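Side-chain contacts in ochratoxinase (Aspergillus niger, PDB 4C65), which cleaves C-terminal amino acids, aromatic ones in particular, and breaks down the mycotoxin ochratoxin A into ochratoxin alpha and L-phenylalanine with the aid of zinc: residues C180-G184 with V185-R189; V188-A191 with V192-I196; H413-G417 with G418-K422. All coordinates share one frame; numbering follows the deposited sequence.

Contact 1 of 3, residues C180-G184 with V185-R189; sequences CIADG and VEEVR
The carboxylate of Glu187 reaches back to the chain just before its own helix. Asp183 N donates to Glu187 OE1 at 2.9 Å, with an N-H...O angle of 166°. The donor comes from above the carboxylate plane. Glu187 CG beside its backbone N (chi1 -73°) and an extended chain carry the carboxylate to this N-H, in the loop after the strand. The other oxygen, OE2, forms a salt bridge to Arg190 of a neighbouring subunit. Asp183 bridges Arg190 and Arg193 of that same subunit, and its OD2 also bonds Thr146 OG1 of its own chain. These arginines probably ease the closeness of the two acids, Asp183 OD2 and Glu187 OE1 lying 4.5 Å apart.

Two waters add links. One donates to Glu187 OE1 and Ile181 O. The other joins Glu187 N to Asp183 O.

A backbone bond starts the helix: Val188 N donates to Gly184 O at 3.0 Å.

Apolar contact is small. Ala182 CB meets Val188 CG1 at 3.9 Å, and both Val188 methyls lie 3.4 Å from Gly184 O.

The arrangement is a strand-to-helix turn with Gly184 as N-cap. It opens helix 185-198 of the twisted TIM-barrel domain at a subunit interface.

Contact 2 of 3, residues V188-A191 with V192-I196; sequences VRRA and VRLQI
Ala191 O is gripped by two N-H groups of one residue, Gln195. The side-chain amide gives the stronger bond, with Gln195 NE2 3.0 Å from Ala191 O and tilted a little from the carbonyl plane. The backbone bond from Gln195 N to the same oxygen is weak, at 3.5 Å. A bend at chi2 (-32°) folds the amide back over the preceding turn. Its other end is held too, as Gln195 OE1 accepts from Ala141 N.

The regular helix bonds run alongside. Leu194 N donates to Arg190 O at 2.7 Å, and Val192 N and Arg193 N donate to Val188 O and Arg189 O.

Arg189 and Arg193 lie side by side and point the same way. Arg189 CD sits over one face of the Arg193 guanidinium, 3.9 Å from NH2, while the two guanidinium planes are 39° apart. Acids serve both. Glu234 takes Arg189 NH1 on one carboxylate oxygen and Arg193 NE on the other. Glu226, Glu227 and Asp183 of a neighbouring subunit supply further salt bridges to the pair. This is a different neighbour from the one that meets Asp183 and Glu187 of this chain.

Arg190 runs beside Leu194. With CG trans to the backbone N (chi1 175°), CG is laid 3.6 Å from Leu194 CD1. Bends at chi2 and chi3 then take the guanidinium on to Glu187 and Asp183 of this second neighbour, and NE donates to Val166 O.

All this lies within helix 185-198. Val192 packs on Ile231 and Glu234 of helix 225-237, Ala191 and Gln195 rest on strands 142-144 and 179-181, and the arginine side faces the neighbouring subunit.

Contact 3 of 3, residues H413-G417 with G418-K422; sequences HVWKG and GKLFK
The chain reverses after strand 411-416 through a type I' turn, Lys416 to Lys419, and pairs antiparallel with 419-422, with a classic bulge where Phe421 and Lys422 both face Val414. This is a beta hairpin with a two-residue loop, Gly417-Gly418, both glycines at positive phi, which favours glycine. At the bulge, Val414 O accepts a 2.7 Å bond from Phe421 N and a weak one from Lys422 N.

The bulge puts Phe421 out of the regular alternation. Its ring reaches back across Lys416, with CD2 3.8 Å from Lys416 CB. Lys416 O lies at the ring edge, in its plane. Further along, Lys416 NZ is bonded to Gly133 O. On this face too, Val414 CG2 touches Lys422 CB at 3.8 Å, while the extended Lys422 chain carries NZ to Gln106 O and Val411 O.

Trp415 and Leu420 share the other face, as a non-hydrogen-bonded pair. His56 meets the Trp415 ring edge-to-face. Strand 391-394 pairs with 411-416 on the side away from the hairpin partner, in a sheet consistent with the small beta-sandwich domain. Leu420 CG lies trans to the backbone N (chi1 -161°), and the side chain runs alongside the indole. Its CD1 makes a CH-pi contact over the ring face, 3.4 Å from the centroid of the Trp415 five-membered ring and 17° off the normal.

In the fold
Contact 1 joins the strand end and turn to the start of helix 185-198; contact 2 continues along the same helix, sharing Val188 and Arg189. Their centres are 8 Å apart. They also touch directly, with Ala182 CB 3.8 Å from Ala191 CB and Cys180 SG 3.7 Å from the same methyl. The acids of contact 1 and the arginines of contact 2 meet between subunits of the octamer. Contact 2 lies nearer the zinc site: the side chain of Gln195 is about 8 Å from that of Lys204, an active-site zinc ligand. Contact 3 stands apart, its centre 41 Å from that of contact 1 and 34 Å from that of contact 2, away from the annotated catalytic residues.

Contact 1 of 3, residues C180-G184 with V185-R189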
ATOM      1  N   CYS A 180      17.870   9.623  -7.212  1.00 16.57           N
ATOM      2  CA  CYS A 180      16.653   9.214  -7.847  1.00 16.76           C
ATOM      3  C   CYS A 180      16.950   8.010  -8.719  1.00 16.47           C
ATOM      4  O   CYS A 180      17.751   8.094  -9.644  1.00 16.13           O
ATOM      5  CB  CYS A 180      16.084  10.363  -8.659  1.00 17.16           C
ATOM      6  SG  CYS A 180      14.524   9.964  -9.466  1.00 19.85           S
ATOM      7  N   ILE A 181      16.277   6.889  -8.441  1.00 15.96           N
ATOM      8  CA  ILE A 181      16.400   5.675  -9.232  1.00 15.60           C
ATOM      9  C   ILE A 181      15.236   5.561 -10.205  1.00 15.32           C
ATOM     10  O   ILE A 181      14.058   5.632  -9.822  1.00 15.26           O
ATOM     11  CB  ILE A 181      16.400   4.416  -8.338  1.00 15.75           C
ATOM     12  CG1 ILE A 181      17.399   4.510  -7.185  1.00 15.89           C
ATOM     13  CG2 ILE A 181      16.495   3.184  -9.201  1.00 15.93           C
ATOM     14  CD1 ILE A 181      18.802   4.189  -7.455  1.00 16.28           C
ATOM     15  N   ALA A 182      15.562   5.366 -11.474  1.00 15.01           N
ATOM     16  CA  ALA A 182      14.540   5.247 -12.500  1.00 15.04           C
ATOM     17  C   ALA A 182      15.010   4.267 -13.563  1.00 15.30           C
ATOM     18  O   ALA A 182      16.169   4.310 -13.976  1.00 15.66           O
ATOM     19  CB  ALA A 182      14.229   6.615 -13.122  1.00 14.54           C
ATOM     20  N   ASP A 183      14.097   3.425 -14.033  1.00 15.18           N
ATOM     21  CA  ASP A 183      14.417   2.439 -15.033  1.00 15.56           C
ATOM     22  C   ASP A 183      13.409   2.487 -16.175  1.00 15.50           C
ATOM     23  O   ASP A 183      12.211   2.271 -15.973  1.00 15.26           O
ATOM     24  CB  ASP A 183      14.413   1.047 -14.421  1.00 16.08           C
ATOM     25  CG  ASP A 183      15.467   0.876 -13.350  1.00 16.25           C
ATOM     26  OD1 ASP A 183      16.672   0.977 -13.657  1.00 16.44           O
ATOM     27  OD2 ASP A 183      15.084   0.686 -12.177  1.00 16.31           O
ATOM     28  N   GLY A 184      13.910   2.737 -17.381  1.00 15.46           N
ATOM     29  CA  GLY A 184      13.062   2.804 -18.557  1.00 15.79           C
ATOM     30  C   GLY A 184      12.662   4.222 -18.917  1.00 15.63           C
ATOM     31  O   GLY A 184      12.683   5.119 -18.084  1.00 15.51           O
ATOM     32  N   VAL A 185      12.334   4.415 -20.188  1.00 15.92           N
ATOM     33  CA  VAL A 185      11.952   5.699 -20.727  1.00 15.81           C
ATOM     34  C   VAL A 185      10.832   6.368 -19.924  1.00 15.60           C
ATOM     35  O   VAL A 185      10.862   7.575 -19.729  1.00 15.37           O
ATOM     36  CB  VAL A 185      11.540   5.540 -22.207  1.00 16.22           C
ATOM     37  CG1 VAL A 185      10.671   6.693 -22.681  1.00 16.20           C
ATOM     38  CG2 VAL A 185      12.788   5.412 -23.078  1.00 16.55           C
ATOM     39  N   GLU A 186       9.827   5.604 -19.514  1.00 15.96           N
ATOM     40  CA  GLU A 186       8.678   6.178 -18.820  1.00 16.08           C
ATOM     41  C   GLU A 186       9.140   6.770 -17.501  1.00 15.48           C
ATOM     42  O   GLU A 186       8.878   7.929 -17.205  1.00 15.25           O
ATOM     43  CB  GLU A 186       7.570   5.137 -18.578  1.00 16.71           C
ATOM     44  CG  GLU A 186       7.054   4.432 -19.831  1.00 17.48           C
ATOM     45  CD  GLU A 186       6.584   5.402 -20.912  1.00 17.86           C
ATOM     46  OE1 GLU A 186       5.530   6.055 -20.726  1.00 17.85           O
ATOM     47  OE2 GLU A 186       7.261   5.499 -21.954  1.00 18.20           O
ATOM     48  N   GLU A 187       9.829   5.966 -16.708  1.00 15.25           N
ATOM     49  CA  GLU A 187      10.256   6.410 -15.390  1.00 14.92           C
ATOM     50  C   GLU A 187      11.252   7.557 -15.464  1.00 14.60           C
ATOM     51  O   GLU A 187      11.231   8.448 -14.604  1.00 14.54           O
ATOM     52  CB  GLU A 187      10.842   5.252 -14.566  1.00 14.89           C
ATOM     53  CG  GLU A 187       9.790   4.272 -14.066  1.00 15.02           C
ATOM     54  CD  GLU A 187      10.338   3.253 -13.077  1.00 15.15           C
ATOM     55  OE1 GLU A 187      11.516   3.344 -12.637  1.00 14.98           O
ATOM     56  OE2 GLU A 187       9.577   2.339 -12.728  1.00 15.48           O
ATOM     57  N   VAL A 188      12.125   7.559 -16.461  1.00 14.51           N
ATOM     58  CA  VAL A 188      13.156   8.607 -16.492  1.00 14.22           C
ATOM     59  C   VAL A 188      12.533   9.968 -16.817  1.00 13.99           C
ATOM     60  O   VAL A 188      13.068  11.002 -16.386  1.00 13.60           O
ATOM     61  CB  VAL A 188      14.386   8.322 -17.380  1.00 14.30           C
ATOM     62  CG1 VAL A 188      15.168   7.124 -16.872  1.00 14.49           C
ATOM     63  CG2 VAL A 188      13.998   8.141 -18.831  1.00 14.78           C
ATOM     64  N   ARG A 189      11.411   9.979 -17.530  1.00 13.84           N
ATOM     65  CA  ARG A 189      10.733  11.240 -17.755  1.00 13.85           C
ATOM     66  C   ARG A 189      10.328  11.828 -16.428  1.00 13.34           C
ATOM     67  O   ARG A 189      10.568  13.000 -16.179  1.00 13.22           O
ATOM     68  CB  ARG A 189       9.509  11.090 -18.646  1.00 14.25           C
ATOM     69  CG  ARG A 189       9.826  10.843 -20.120  1.00 14.57           C
ATOM     70  CD  ARG A 189       8.554  10.989 -20.933  1.00 14.84           C
ATOM     71  NE  ARG A 189       8.694  10.438 -22.272  1.00 15.09           N
ATOM     72  CZ  ARG A 189       9.276  11.061 -23.281  1.00 15.15           C
ATOM     73  NH1 ARG A 189       9.847  12.252 -23.111  1.00 14.98           N
ATOM     74  NH2 ARG A 189       9.310  10.459 -24.467  1.00 15.65           N
TER
HETATM   75  O   HOH W   1      11.644   4.329  -9.929  1.00 12.90           O
HETATM   76  O   HOH W   2       9.943   3.010 -17.149  1.00 11.96           O

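Contact 2 of 3, residues V188-A191 with V192-I196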
ATOM      1  N   VAL A 188      12.125   7.559 -16.461  1.00 14.51           N
ATOM      2  CA  VAL A 188      13.156   8.607 -16.492  1.00 14.22           C
ATOM      3  C   VAL A 188      12.533   9.968 -16.817  1.00 13.99           C
ATOM      4  O   VAL A 188      13.068  11.002 -16.386  1.00 13.60           O
ATOM      5  CB  VAL A 188      14.386   8.322 -17.380  1.00 14.30           C
ATOM      6  CG1 VAL A 188      15.168   7.124 -16.872  1.00 14.49           C
ATOM      7  CG2 VAL A 188      13.998   8.141 -18.831  1.00 14.78           C
ATOM      8  N   ARG A 189      11.411   9.979 -17.530  1.00 13.84           N
ATOM      9  CA  ARG A 189      10.733  11.240 -17.755  1.00 13.85           C
ATOM     10  C   ARG A 189      10.328  11.828 -16.428  1.00 13.34           C
ATOM     11  O   ARG A 189      10.568  13.000 -16.179  1.00 13.22           O
ATOM     12  CB  ARG A 189       9.509  11.090 -18.646  1.00 14.25           C
ATOM     13  CG  ARG A 189       9.826  10.843 -20.120  1.00 14.57           C
ATOM     14  CD  ARG A 189       8.554  10.989 -20.933  1.00 14.84           C
ATOM     15  NE  ARG A 189       8.694  10.438 -22.272  1.00 15.09           N
ATOM     16  CZ  ARG A 189       9.276  11.061 -23.281  1.00 15.15           C
ATOM     17  NH1 ARG A 189       9.847  12.252 -23.111  1.00 14.98           N
ATOM     18  NH2 ARG A 189       9.310  10.459 -24.467  1.00 15.65           N
ATOM     19  N   ARG A 190       9.682  11.032 -15.591  1.00 13.36           N
ATOM     20  CA  ARG A 190       9.285  11.546 -14.285  1.00 13.21           C
ATOM     21  C   ARG A 190      10.505  11.950 -13.461  1.00 12.74           C
ATOM     22  O   ARG A 190      10.493  13.004 -12.813  1.00 12.83           O
ATOM     23  CB  ARG A 190       8.387  10.573 -13.524  1.00 13.30           C
ATOM     24  CG  ARG A 190       8.106  11.092 -12.107  1.00 13.36           C
ATOM     25  CD  ARG A 190       6.688  10.875 -11.620  1.00 13.36           C
ATOM     26  NE  ARG A 190       6.279   9.488 -11.718  1.00 13.42           N
ATOM     27  CZ  ARG A 190       5.236   9.043 -12.404  1.00 13.86           C
ATOM     28  NH1 ARG A 190       4.454   9.847 -13.099  1.00 14.08           N
ATOM     29  NH2 ARG A 190       4.983   7.753 -12.414  1.00 14.28           N
ATOM     30  N   ALA A 191      11.566  11.153 -13.530  1.00 12.60           N
ATOM     31  CA  ALA A 191      12.763  11.433 -12.777  1.00 12.52           C
ATOM     32  C   ALA A 191      13.289  12.822 -13.038  1.00 12.25           C
ATOM     33  O   ALA A 191      13.583  13.555 -12.091  1.00 12.14           O
ATOM     34  CB  ALA A 191      13.841  10.407 -13.068  1.00 12.85           C
ATOM     35  N   VAL A 192      13.426  13.190 -14.315  1.00 12.44           N
ATOM     36  CA  VAL A 192      13.903  14.527 -14.661  1.00 12.15           C
ATOM     37  C   VAL A 192      12.902  15.575 -14.150  1.00 11.93           C
ATOM     38  O   VAL A 192      13.286  16.569 -13.533  1.00 11.57           O
ATOM     39  CB  VAL A 192      14.095  14.688 -16.173  1.00 12.43           C
ATOM     40  CG1 VAL A 192      14.448  16.136 -16.513  1.00 12.51           C
ATOM     41  CG2 VAL A 192      15.195  13.776 -16.673  1.00 12.59           C
ATOM     42  N   ARG A 193      11.614  15.333 -14.399  1.00 11.99           N
ATOM     43  CA  ARG A 193      10.577  16.284 -14.028  1.00 12.15           C
ATOM     44  C   ARG A 193      10.533  16.520 -12.516  1.00 11.93           C
ATOM     45  O   ARG A 193      10.341  17.642 -12.071  1.00 12.06           O
ATOM     46  CB  ARG A 193       9.235  15.810 -14.546  1.00 12.44           C
ATOM     47  CG  ARG A 193       9.131  15.899 -16.056  1.00 12.71           C
ATOM     48  CD  ARG A 193       7.965  15.090 -16.617  1.00 13.07           C
ATOM     49  NE  ARG A 193       8.030  15.063 -18.082  1.00 13.33           N
ATOM     50  CZ  ARG A 193       7.088  14.573 -18.879  1.00 13.51           C
ATOM     51  NH1 ARG A 193       5.975  14.089 -18.391  1.00 13.63           N
ATOM     52  NH2 ARG A 193       7.256  14.619 -20.180  1.00 13.96           N
ATOM     53  N   LEU A 194      10.770  15.485 -11.725  1.00 11.82           N
ATOM     54  CA  LEU A 194      10.774  15.649 -10.279  1.00 11.67           C
ATOM     55  C   LEU A 194      11.920  16.544  -9.799  1.00 11.68           C
ATOM     56  O   LEU A 194      11.800  17.220  -8.775  1.00 11.38           O
ATOM     57  CB  LEU A 194      10.866  14.304  -9.592  1.00 11.73           C
ATOM     58  CG  LEU A 194       9.608  13.438  -9.552  1.00 11.94           C
ATOM     59  CD1 LEU A 194       9.980  12.021  -9.154  1.00 12.00           C
ATOM     60  CD2 LEU A 194       8.592  13.988  -8.571  1.00 11.97           C
ATOM     61  N   GLN A 195      13.033  16.589 -10.528  1.00 11.97           N
ATOM     62  CA  GLN A 195      14.111  17.496 -10.131  1.00 12.08           C
ATOM     63  C   GLN A 195      13.758  18.918 -10.517  1.00 12.39           C
ATOM     64  O   GLN A 195      13.934  19.849  -9.721  1.00 12.74           O
ATOM     65  CB  GLN A 195      15.444  17.087 -10.754  1.00 12.07           C
ATOM     66  CG  GLN A 195      15.814  15.630 -10.553  1.00 11.98           C
ATOM     67  CD  GLN A 195      15.316  15.057  -9.237  1.00 11.89           C
ATOM     68  OE1 GLN A 195      15.553  15.615  -8.165  1.00 11.51           O
ATOM     69  NE2 GLN A 195      14.693  13.871  -9.312  1.00 12.03           N
ATOM     70  N   ILE A 196      13.249  19.106 -11.731  1.00 12.75           N
ATOM     71  CA  ILE A 196      12.798  20.445 -12.152  1.00 13.28           C
ATOM     72  C   ILE A 196      11.769  20.959 -11.140  1.00 13.57           C
ATOM     73  O   ILE A 196      11.782  22.134 -10.783  1.00 13.62           O
ATOM     74  CB  ILE A 196      12.146  20.433 -13.535  1.00 13.49           C
ATOM     75  CG1 ILE A 196      13.133  19.958 -14.609  1.00 13.67           C
ATOM     76  CG2 ILE A 196      11.612  21.804 -13.878  1.00 13.72           C
ATOM     77  CD1 ILE A 196      14.273  20.918 -14.869  1.00 13.83           C
TER

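Contact 3 of 3, residues H413-G417 with G418-K422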
ATOM      1  N   HIS A 413      37.631  40.485   0.530  1.00 20.77           N
ATOM      2  CA  HIS A 413      36.328  41.065   0.191  1.00 20.10           C
ATOM      3  C   HIS A 413      35.565  40.097  -0.660  1.00 18.69           C
ATOM      4  O   HIS A 413      36.124  39.539  -1.611  1.00 18.61           O
ATOM      5  CB  HIS A 413      36.460  42.358  -0.611  1.00 20.62           C
ATOM      6  CG  HIS A 413      37.083  43.484   0.139  1.00 21.86           C
ATOM      7  ND1 HIS A 413      38.424  43.524   0.446  1.00 22.71           N
ATOM      8  CD2 HIS A 413      36.551  44.632   0.618  1.00 22.55           C
ATOM      9  CE1 HIS A 413      38.687  44.641   1.101  1.00 23.96           C
ATOM     10  NE2 HIS A 413      37.566  45.326   1.220  1.00 23.89           N
ATOM     11  N   VAL A 414      34.283  39.921  -0.357  1.00 17.88           N
ATOM     12  CA  VAL A 414      33.398  39.097  -1.185  1.00 16.85           C
ATOM     13  C   VAL A 414      32.073  39.813  -1.473  1.00 16.69           C
ATOM     14  O   VAL A 414      31.296  40.076  -0.568  1.00 16.99           O
ATOM     15  CB  VAL A 414      33.123  37.725  -0.538  1.00 16.28           C
ATOM     16  CG1 VAL A 414      32.203  36.881  -1.421  1.00 15.21           C
ATOM     17  CG2 VAL A 414      34.434  36.991  -0.283  1.00 16.57           C
ATOM     18  N   TRP A 415      31.849  40.129  -2.748  1.00 16.56           N
ATOM     19  CA  TRP A 415      30.581  40.628  -3.243  1.00 16.53           C
ATOM     20  C   TRP A 415      29.837  39.516  -4.000  1.00 15.68           C
ATOM     21  O   TRP A 415      30.413  38.849  -4.857  1.00 15.10           O
ATOM     22  CB  TRP A 415      30.786  41.782  -4.232  1.00 17.16           C
ATOM     23  CG  TRP A 415      31.206  43.057  -3.628  1.00 18.17           C
ATOM     24  CD1 TRP A 415      30.394  44.038  -3.134  1.00 18.88           C
ATOM     25  CD2 TRP A 415      32.543  43.500  -3.433  1.00 18.79           C
ATOM     26  NE1 TRP A 415      31.150  45.076  -2.664  1.00 19.95           N
ATOM     27  CE2 TRP A 415      32.475  44.773  -2.841  1.00 20.01           C
ATOM     28  CE3 TRP A 415      33.794  42.944  -3.694  1.00 18.64           C
ATOM     29  CZ2 TRP A 415      33.616  45.500  -2.502  1.00 20.94           C
ATOM     30  CZ3 TRP A 415      34.917  43.660  -3.367  1.00 19.66           C
ATOM     31  CH2 TRP A 415      34.827  44.921  -2.773  1.00 20.82           C
ATOM     32  N   LYS A 416      28.566  39.322  -3.653  1.00 15.77           N
ATOM     33  CA  LYS A 416      27.663  38.448  -4.404  1.00 15.22           C
ATOM     34  C   LYS A 416      26.433  39.254  -4.764  1.00 15.54           C
ATOM     35  O   LYS A 416      25.745  39.776  -3.889  1.00 15.71           O
ATOM     36  CB  LYS A 416      27.261  37.233  -3.581  1.00 14.88           C
ATOM     37  CG  LYS A 416      26.459  36.230  -4.400  1.00 14.48           C
ATOM     38  CD  LYS A 416      25.886  35.082  -3.581  1.00 14.38           C
ATOM     39  CE  LYS A 416      24.558  35.395  -2.911  1.00 14.62           C
ATOM     40  NZ  LYS A 416      23.797  34.144  -2.723  1.00 14.04           N
ATOM     41  N   GLY A 417      26.163  39.360  -6.063  1.00 15.73           N
ATOM     42  CA  GLY A 417      25.049  40.177  -6.544  1.00 16.48           C
ATOM     43  C   GLY A 417      25.150  41.621  -6.100  1.00 17.68           C
ATOM     44  O   GLY A 417      24.140  42.259  -5.824  1.00 18.35           O
ATOM     45  N   GLY A 418      26.382  42.127  -6.009  1.00 18.06           N
ATOM     46  CA  GLY A 418      26.628  43.501  -5.573  1.00 18.97           C
ATOM     47  C   GLY A 418      26.594  43.736  -4.070  1.00 19.36           C
ATOM     48  O   GLY A 418      26.915  44.808  -3.605  1.00 20.40           O
ATOM     49  N   LYS A 419      26.239  42.713  -3.310  1.00 19.07           N
ATOM     50  CA  LYS A 419      26.164  42.800  -1.859  1.00 19.61           C
ATOM     51  C   LYS A 419      27.432  42.251  -1.213  1.00 18.98           C
ATOM     52  O   LYS A 419      27.923  41.193  -1.580  1.00 18.16           O
ATOM     53  CB  LYS A 419      24.941  42.028  -1.363  1.00 19.78           C
ATOM     54  CG  LYS A 419      24.759  42.148   0.128  1.00 21.04           C
ATOM     55  CD  LYS A 419      23.430  41.624   0.637  1.00 21.69           C
ATOM     56  CE  LYS A 419      23.501  41.574   2.159  1.00 22.68           C
ATOM     57  NZ  LYS A 419      22.290  40.950   2.743  1.00 23.11           N
ATOM     58  N   LEU A 420      27.950  42.973  -0.238  1.00 19.61           N
ATOM     59  CA  LEU A 420      29.196  42.605   0.402  1.00 19.62           C
ATOM     60  C   LEU A 420      28.905  41.623   1.534  1.00 19.33           C
ATOM     61  O   LEU A 420      28.252  41.975   2.515  1.00 19.69           O
ATOM     62  CB  LEU A 420      29.870  43.864   0.938  1.00 20.72           C
ATOM     63  CG  LEU A 420      31.353  43.903   1.283  1.00 21.22           C
ATOM     64  CD1 LEU A 420      32.224  43.391   0.162  1.00 20.77           C
ATOM     65  CD2 LEU A 420      31.788  45.314   1.665  1.00 22.59           C
ATOM     66  N   PHE A 421      29.383  40.386   1.383  1.00 18.73           N
ATOM     67  CA  PHE A 421      29.200  39.317   2.394  1.00 18.60           C
ATOM     68  C   PHE A 421      30.449  39.064   3.239  1.00 19.25           C
ATOM     69  O   PHE A 421      30.357  38.470   4.323  1.00 19.63           O
ATOM     70  CB  PHE A 421      28.726  38.023   1.735  1.00 17.53           C
ATOM     71  CG  PHE A 421      27.274  38.062   1.309  1.00 17.11           C
ATOM     72  CD1 PHE A 421      26.256  37.842   2.227  1.00 17.36           C
ATOM     73  CD2 PHE A 421      26.934  38.376  -0.003  1.00 16.85           C
ATOM     74  CE1 PHE A 421      24.932  37.907   1.850  1.00 17.15           C
ATOM     75  CE2 PHE A 421      25.609  38.415  -0.396  1.00 16.74           C
ATOM     76  CZ  PHE A 421      24.607  38.189   0.539  1.00 16.87           C
ATOM     77  N   LYS A 422      31.595  39.569   2.778  1.00 19.56           N
ATOM     78  CA  LYS A 422      32.838  39.546   3.565  1.00 20.12           C
ATOM     79  C   LYS A 422      33.644  40.786   3.260  1.00 20.69           C
ATOM     80  O   LYS A 422      33.702  41.238   2.115  1.00 20.26           O
ATOM     81  CB  LYS A 422      33.661  38.299   3.217  1.00 19.63           C
ATOM     82  CG  LYS A 422      34.875  38.071   4.113  1.00 20.38           C
ATOM     83  CD  LYS A 422      35.788  36.989   3.540  1.00 20.04           C
ATOM     84  CE  LYS A 422      36.862  36.595   4.533  1.00 20.97           C
ATOM     85  NZ  LYS A 422      37.758  35.540   3.994  1.00 20.87           N
TER